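Local atomic coordinates of PCP domain (Thermobifida fusca, PDB entry 7KW3), a protein that probably carries aminoacyl or peptidyl intermediates as thioesters on a phosphopantetheine arm during non-ribosomal peptide synthesis. Residues E8-L13 against V66-A71; A12-Y17 against V26-D31. All blocks are in the same frame, centred on the assembly; numbering follows the deposited sequence.

In the fold
The chain enters helix 8-21, whose successive turns supply the first partner of both contacts, with Ala12 and Leu13 common to the two. Contact 2 closes the shorter loop: beyond the end of the helix the chain returns at 26-31 and lies against residues 12-17. Contact 1 spans almost the whole domain, bringing the last helix, 67-73, back to 8-13 after the chain has passed through helices 39-51 and 58-63; the shorter loop therefore falls within the longer one. The two meet directly, since Val67 N and Ala68 N probably donate to Ala30 O and Ala28 O, respectively. First helix, following loop and last helix are thus tied together.

Contact 1. Residues E8-L13 against V66-A71; sequences EAEAAL and VVADLA
A helix-helix contact joins the first turns of helix 8-21 to the start of helix 67-73, near the centre of the domain. The two short axes approach to 8.6 Å at 124°, close enough for small side chains to touch: Ala9 CB meets Ala71 CB at 3.7 Å. Leu13 supplies the bulk. With CG lying beside its own backbone N (chi1 -73°) and chi2 trans (175°), its CD1 presses against the backbone of the other helix, 3.5 Å from Ala71 N and 3.7 Å from Leu70 CG, while its CB rests against Val67 CG1 at 3.9 Å. In the four-helix bundle of carrier proteins, this pairing closes the fold by setting the last helix on the first. Glu10 reaches across the last helix at close to a right angle, extended beyond CG, its CG 3.7 Å from Ala71 CB and OE1 3.6 Å from Ala68 CB. The carboxylate is gripped on both oxygens: OE2 bonds to Ala6 N, and a water bridges OE1 to Ala68 O, its oxygen 2.8 Å from Ala68 O. Replacing Glu10 with alanine would probably leave Ala6 N and the water each short of an acceptor and uncover the Ala68 and Ala71 methyls.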
ATOM      1  N   GLU A   8      -4.863  -0.152 -11.358  1.00 40.72           N
ATOM      2  CA  GLU A   8      -5.099  -1.386 -10.619  1.00 44.69           C
ATOM      3  C   GLU A   8      -4.168  -1.513  -9.409  1.00 42.99           C
ATOM      4  O   GLU A   8      -4.609  -1.893  -8.317  1.00 43.67           O
ATOM      5  CB  GLU A   8      -4.937  -2.568 -11.576  1.00 46.60           C
ATOM      6  CG  GLU A   8      -5.491  -3.854 -11.069  1.00 64.78           C
ATOM      7  CD  GLU A   8      -7.002  -3.950 -11.222  1.00 56.34           C
ATOM      8  OE1 GLU A   8      -7.577  -3.406 -12.200  1.00 53.16           O
ATOM      9  OE2 GLU A   8      -7.612  -4.591 -10.349  1.00 60.98           O
ATOM     10  N   ALA A   9      -2.878  -1.170  -9.572  1.00 42.67           N
ATOM     11  CA  ALA A   9      -1.940  -1.248  -8.448  1.00 37.93           C
ATOM     12  C   ALA A   9      -2.311  -0.271  -7.335  1.00 40.52           C
ATOM     13  O   ALA A   9      -2.311  -0.640  -6.153  1.00 45.04           O
ATOM     14  CB  ALA A   9      -0.509  -0.991  -8.920  1.00 39.12           C
ATOM     15  N   GLU A  10      -2.636   0.979  -7.690  1.00 38.74           N
ATOM     16  CA  GLU A  10      -3.126   1.928  -6.690  1.00 42.14           C
ATOM     17  C   GLU A  10      -4.351   1.390  -5.967  1.00 41.45           C
ATOM     18  O   GLU A  10      -4.427   1.462  -4.737  1.00 43.52           O
ATOM     19  CB  GLU A  10      -3.439   3.276  -7.340  1.00 42.21           C
ATOM     20  CG  GLU A  10      -2.204   4.014  -7.799  1.00 41.32           C
ATOM     21  CD  GLU A  10      -2.495   5.378  -8.394  1.00 45.32           C
ATOM     22  OE1 GLU A  10      -1.535   5.962  -8.924  1.00 49.69           O
ATOM     23  OE2 GLU A  10      -3.650   5.875  -8.328  1.00 44.42           O
ATOM     24  N   ALA A  11      -5.311   0.824  -6.709  1.00 44.31           N
ATOM     25  CA  ALA A  11      -6.546   0.352  -6.089  1.00 44.42           C
ATOM     26  C   ALA A  11      -6.283  -0.806  -5.145  1.00 43.54           C
ATOM     27  O   ALA A  11      -6.864  -0.870  -4.054  1.00 44.58           O
ATOM     28  CB  ALA A  11      -7.557  -0.051  -7.157  1.00 38.03           C
ATOM     29  N   ALA A  12      -5.402  -1.723  -5.540  1.00 38.55           N
ATOM     30  CA  ALA A  12      -5.073  -2.831  -4.659  1.00 41.10           C
ATOM     31  C   ALA A  12      -4.397  -2.331  -3.385  1.00 42.11           C
ATOM     32  O   ALA A  12      -4.744  -2.768  -2.279  1.00 42.57           O
ATOM     33  CB  ALA A  12      -4.194  -3.838  -5.395  1.00 42.18           C
ATOM     34  N   LEU A  13      -3.461  -1.381  -3.515  1.00 39.77           N
ATOM     35  CA  LEU A  13      -2.734  -0.909  -2.338  1.00 40.99           C
ATOM     36  C   LEU A  13      -3.626  -0.068  -1.425  1.00 46.17           C
ATOM     37  O   LEU A  13      -3.505  -0.151  -0.196  1.00 46.05           O
ATOM     38  CB  LEU A  13      -1.479  -0.129  -2.755  1.00 40.55           C
ATOM     39  CG  LEU A  13      -0.321  -0.975  -3.300  1.00 36.51           C
ATOM     40  CD1 LEU A  13       0.820  -0.118  -3.806  1.00 40.77           C
ATOM     41  CD2 LEU A  13       0.168  -1.937  -2.250  1.00 39.96           C
ATOM     42  N   VAL A  66       3.630   6.837   0.189  1.00 43.74           N
ATOM     43  CA  VAL A  66       2.376   7.247  -0.435  1.00 42.63           C
ATOM     44  C   VAL A  66       1.931   6.169  -1.421  1.00 45.91           C
ATOM     45  O   VAL A  66       2.734   5.693  -2.233  1.00 43.60           O
ATOM     46  CB  VAL A  66       2.536   8.607  -1.129  1.00 48.33           C
ATOM     47  CG1 VAL A  66       1.251   8.989  -1.840  1.00 44.55           C
ATOM     48  CG2 VAL A  66       2.917   9.676  -0.104  1.00 48.46           C
ATOM     49  N   VAL A  67       0.640   5.804  -1.354  1.00 45.62           N
ATOM     50  CA  VAL A  67       0.072   4.727  -2.176  1.00 42.97           C
ATOM     51  C   VAL A  67       0.510   4.863  -3.635  1.00 42.07           C
ATOM     52  O   VAL A  67       1.064   3.929  -4.225  1.00 41.26           O
ATOM     53  CB  VAL A  67      -1.467   4.711  -2.064  1.00 47.83           C
ATOM     54  CG1 VAL A  67      -2.082   3.748  -3.079  1.00 40.47           C
ATOM     55  CG2 VAL A  67      -1.929   4.340  -0.649  1.00 45.31           C
ATOM     56  N   ALA A  68       0.268   6.032  -4.234  1.00 41.30           N
ATOM     57  CA  ALA A  68       0.555   6.196  -5.656  1.00 45.80           C
ATOM     58  C   ALA A  68       2.036   5.982  -5.949  1.00 43.36           C
ATOM     59  O   ALA A  68       2.395   5.409  -6.985  1.00 43.91           O
ATOM     60  CB  ALA A  68       0.103   7.582  -6.139  1.00 40.36           C
ATOM     61  N   ASP A  69       2.913   6.449  -5.058  1.00 44.20           N
ATOM     62  CA  ASP A  69       4.341   6.230  -5.255  1.00 40.92           C
ATOM     63  C   ASP A  69       4.705   4.757  -5.094  1.00 43.84           C
ATOM     64  O   ASP A  69       5.531   4.229  -5.846  1.00 44.81           O
ATOM     65  CB  ASP A  69       5.127   7.093  -4.273  1.00 46.40           C
ATOM     66  CG  ASP A  69       4.920   8.570  -4.522  1.00 55.98           C
ATOM     67  OD1 ASP A  69       4.740   8.938  -5.706  1.00 57.73           O
ATOM     68  OD2 ASP A  69       4.922   9.350  -3.541  1.00 57.93           O
ATOM     69  N   LEU A  70       4.091   4.083  -4.118  1.00 38.81           N
ATOM     70  CA  LEU A  70       4.372   2.672  -3.900  1.00 38.24           C
ATOM     71  C   LEU A  70       3.883   1.834  -5.078  1.00 43.43           C
ATOM     72  O   LEU A  70       4.561   0.890  -5.504  1.00 40.09           O
ATOM     73  CB  LEU A  70       3.731   2.223  -2.581  1.00 36.38           C
ATOM     74  CG  LEU A  70       4.000   0.789  -2.130  1.00 40.69           C
ATOM     75  CD1 LEU A  70       5.508   0.553  -1.990  1.00 32.83           C
ATOM     76  CD2 LEU A  70       3.283   0.507  -0.815  1.00 36.39           C
ATOM     77  N   ALA A  71       2.715   2.184  -5.635  1.00 42.27           N
ATOM     78  CA  ALA A  71       2.193   1.455  -6.784  1.00 40.07           C
ATOM     79  C   ALA A  71       3.139   1.543  -7.969  1.00 38.40           C
ATOM     80  O   ALA A  71       3.239   0.596  -8.755  1.00 40.87           O
ATOM     81  CB  ALA A  71       0.810   1.987  -7.162  1.00 36.28           C
TER
HETATM   82  O   HOH W   1       0.791   4.980  -9.269  1.00 44.10           O

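Contact 2. Residues A12-Y17 against V26-D31; sequences ALCAVY and VGADAD
Helix-to-loop packing holds residues 12-17 of helix 8-21 against 26-31, in the long connection that leads to helix 39-51 of the carrier-protein four-helix bundle. The apolar part centres on Tyr17 and Val26, whose side chains cross at about a right angle: Tyr17 CB lies 3.9 Å from Val26 CG1, and the same methyl approaches the ring obliquely. Tyr17 holds CG anti to its carbonyl carbon (chi1 -87°), a setting that carries the ring past Val26 until CE2 stands 3.8 Å from Ala30 O. The Tyr17 hydroxyl donates to Pro65 O, and the Tyr17 and Phe32 rings meet edge-to-face. Sulfur contacts form a second group. Cys14 SG sits against the backbone where the loop begins to turn, 3.7 Å from Ala28 N and 4.2 Å from Ala28 CB. Val67 of the last helix touches both Cys14 and Tyr17. Within the loop, Gly27 to Ala30 form a type I turn, with Ala30 N bonded to Gly27 O. A water bridges the two backbones: it accepts from Val26 N at 3.0 Å and donates weakly to Cys14 O at 3.1 Å.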
ATOM      1  N   ALA A  12      -5.402  -1.723  -5.540  1.00 38.55           N
ATOM      2  CA  ALA A  12      -5.073  -2.831  -4.659  1.00 41.10           C
ATOM      3  C   ALA A  12      -4.397  -2.331  -3.385  1.00 42.11           C
ATOM      4  O   ALA A  12      -4.744  -2.768  -2.279  1.00 42.57           O
ATOM      5  CB  ALA A  12      -4.194  -3.838  -5.395  1.00 42.18           C
ATOM      6  N   LEU A  13      -3.461  -1.381  -3.515  1.00 39.77           N
ATOM      7  CA  LEU A  13      -2.734  -0.909  -2.338  1.00 40.99           C
ATOM      8  C   LEU A  13      -3.626  -0.068  -1.425  1.00 46.17           C
ATOM      9  O   LEU A  13      -3.505  -0.151  -0.196  1.00 46.05           O
ATOM     10  CB  LEU A  13      -1.479  -0.129  -2.755  1.00 40.55           C
ATOM     11  CG  LEU A  13      -0.321  -0.975  -3.300  1.00 36.51           C
ATOM     12  CD1 LEU A  13       0.820  -0.118  -3.806  1.00 40.77           C
ATOM     13  CD2 LEU A  13       0.168  -1.937  -2.250  1.00 39.96           C
ATOM     14  N   CYS A  14      -4.523   0.746  -1.997  1.00 40.07           N
ATOM     15  CA  CYS A  14      -5.511   1.445  -1.177  1.00 45.35           C
ATOM     16  C   CYS A  14      -6.277   0.465  -0.301  1.00 47.56           C
ATOM     17  O   CYS A  14      -6.426   0.672   0.908  1.00 53.20           O
ATOM     18  CB  CYS A  14      -6.501   2.223  -2.052  1.00 46.31           C
ATOM     19  SG  CYS A  14      -5.879   3.728  -2.803  1.00 56.21           S
ATOM     20  N   ALA A  15      -6.786  -0.606  -0.907  1.00 42.96           N
ATOM     21  CA  ALA A  15      -7.571  -1.569  -0.153  1.00 47.12           C
ATOM     22  C   ALA A  15      -6.730  -2.219   0.935  1.00 48.65           C
ATOM     23  O   ALA A  15      -7.199  -2.404   2.064  1.00 49.30           O
ATOM     24  CB  ALA A  15      -8.160  -2.619  -1.100  1.00 41.75           C
ATOM     25  N   VAL A  16      -5.471  -2.541   0.619  1.00 46.20           N
ATOM     26  CA  VAL A  16      -4.607  -3.209   1.587  1.00 45.29           C
ATOM     27  C   VAL A  16      -4.202  -2.252   2.709  1.00 46.14           C
ATOM     28  O   VAL A  16      -4.154  -2.648   3.879  1.00 48.38           O
ATOM     29  CB  VAL A  16      -3.388  -3.826   0.873  1.00 46.90           C
ATOM     30  CG1 VAL A  16      -2.360  -4.312   1.888  1.00 46.61           C
ATOM     31  CG2 VAL A  16      -3.828  -4.988  -0.001  1.00 42.15           C
ATOM     32  N   TYR A  17      -3.912  -0.984   2.379  1.00 45.05           N
ATOM     33  CA  TYR A  17      -3.682   0.023   3.418  1.00 45.55           C
ATOM     34  C   TYR A  17      -4.851   0.083   4.387  1.00 50.11           C
ATOM     35  O   TYR A  17      -4.664   0.090   5.608  1.00 49.42           O
ATOM     36  CB  TYR A  17      -3.497   1.413   2.818  1.00 43.42           C
ATOM     37  CG  TYR A  17      -2.114   1.828   2.394  1.00 45.17           C
ATOM     38  CD1 TYR A  17      -1.277   0.960   1.705  1.00 43.34           C
ATOM     39  CD2 TYR A  17      -1.673   3.128   2.624  1.00 48.01           C
ATOM     40  CE1 TYR A  17      -0.022   1.366   1.283  1.00 46.47           C
ATOM     41  CE2 TYR A  17      -0.423   3.545   2.206  1.00 46.27           C
ATOM     42  CZ  TYR A  17       0.396   2.665   1.532  1.00 48.42           C
ATOM     43  OH  TYR A  17       1.634   3.087   1.103  1.00 42.67           O
ATOM     44  N   VAL A  26      -9.127   4.412   2.120  1.00 60.34           N
ATOM     45  CA  VAL A  26      -7.886   5.169   2.114  1.00 55.17           C
ATOM     46  C   VAL A  26      -7.679   5.709   0.700  1.00 63.48           C
ATOM     47  O   VAL A  26      -7.973   5.022  -0.287  1.00 57.06           O
ATOM     48  CB  VAL A  26      -6.728   4.262   2.590  1.00 59.11           C
ATOM     49  CG1 VAL A  26      -5.421   4.644   1.967  1.00 54.62           C
ATOM     50  CG2 VAL A  26      -6.645   4.273   4.102  1.00 57.68           C
ATOM     51  N   GLY A  27      -7.213   6.963   0.599  1.00 61.45           N
ATOM     52  CA  GLY A  27      -7.034   7.579  -0.700  1.00 61.08           C
ATOM     53  C   GLY A  27      -5.731   7.185  -1.376  1.00 58.09           C
ATOM     54  O   GLY A  27      -4.774   6.715  -0.760  1.00 56.11           O
ATOM     55  N   ALA A  28      -5.690   7.393  -2.690  1.00 56.49           N
ATOM     56  CA  ALA A  28      -4.469   7.080  -3.420  1.00 55.66           C
ATOM     57  C   ALA A  28      -3.297   7.980  -3.041  1.00 51.47           C
ATOM     58  O   ALA A  28      -2.162   7.670  -3.404  1.00 52.64           O
ATOM     59  CB  ALA A  28      -4.724   7.166  -4.922  1.00 52.50           C
ATOM     60  N   ASP A  29      -3.536   9.080  -2.333  1.00 50.72           N
ATOM     61  CA  ASP A  29      -2.476   9.954  -1.860  1.00 52.75           C
ATOM     62  C   ASP A  29      -2.127   9.716  -0.392  1.00 55.18           C
ATOM     63  O   ASP A  29      -1.379  10.504   0.193  1.00 52.47           O
ATOM     64  CB  ASP A  29      -2.878  11.414  -2.080  1.00 59.59           C
ATOM     65  CG  ASP A  29      -4.212  11.760  -1.418  1.00 64.97           C
ATOM     66  OD1 ASP A  29      -4.867  10.869  -0.820  1.00 60.98           O
ATOM     67  OD2 ASP A  29      -4.607  12.937  -1.504  1.00 73.75           O
ATOM     68  N   ALA A  30      -2.637   8.650   0.215  1.00 53.94           N
ATOM     69  CA  ALA A  30      -2.407   8.406   1.630  1.00 56.66           C
ATOM     70  C   ALA A  30      -0.965   7.997   1.907  1.00 54.16           C
ATOM     71  O   ALA A  30      -0.356   7.234   1.147  1.00 47.33           O
ATOM     72  CB  ALA A  30      -3.349   7.323   2.136  1.00 57.72           C
ATOM     73  N   ASP A  31      -0.433   8.516   3.014  1.00 56.09           N
ATOM     74  CA  ASP A  31       0.907   8.207   3.492  1.00 51.65           C
ATOM     75  C   ASP A  31       0.786   7.134   4.564  1.00 50.88           C
ATOM     76  O   ASP A  31       0.131   7.354   5.591  1.00 56.87           O
ATOM     77  CB  ASP A  31       1.581   9.460   4.058  1.00 55.63           C
ATOM     78  CG  ASP A  31       3.030   9.217   4.485  1.00 59.51           C
ATOM     79  OD1 ASP A  31       3.277   8.337   5.338  1.00 56.04           O
ATOM     80  OD2 ASP A  31       3.924   9.922   3.961  1.00 64.62           O
TER
HETATM   81  O   HOH W   2      -9.331   1.801   0.701  1.00 59.15           O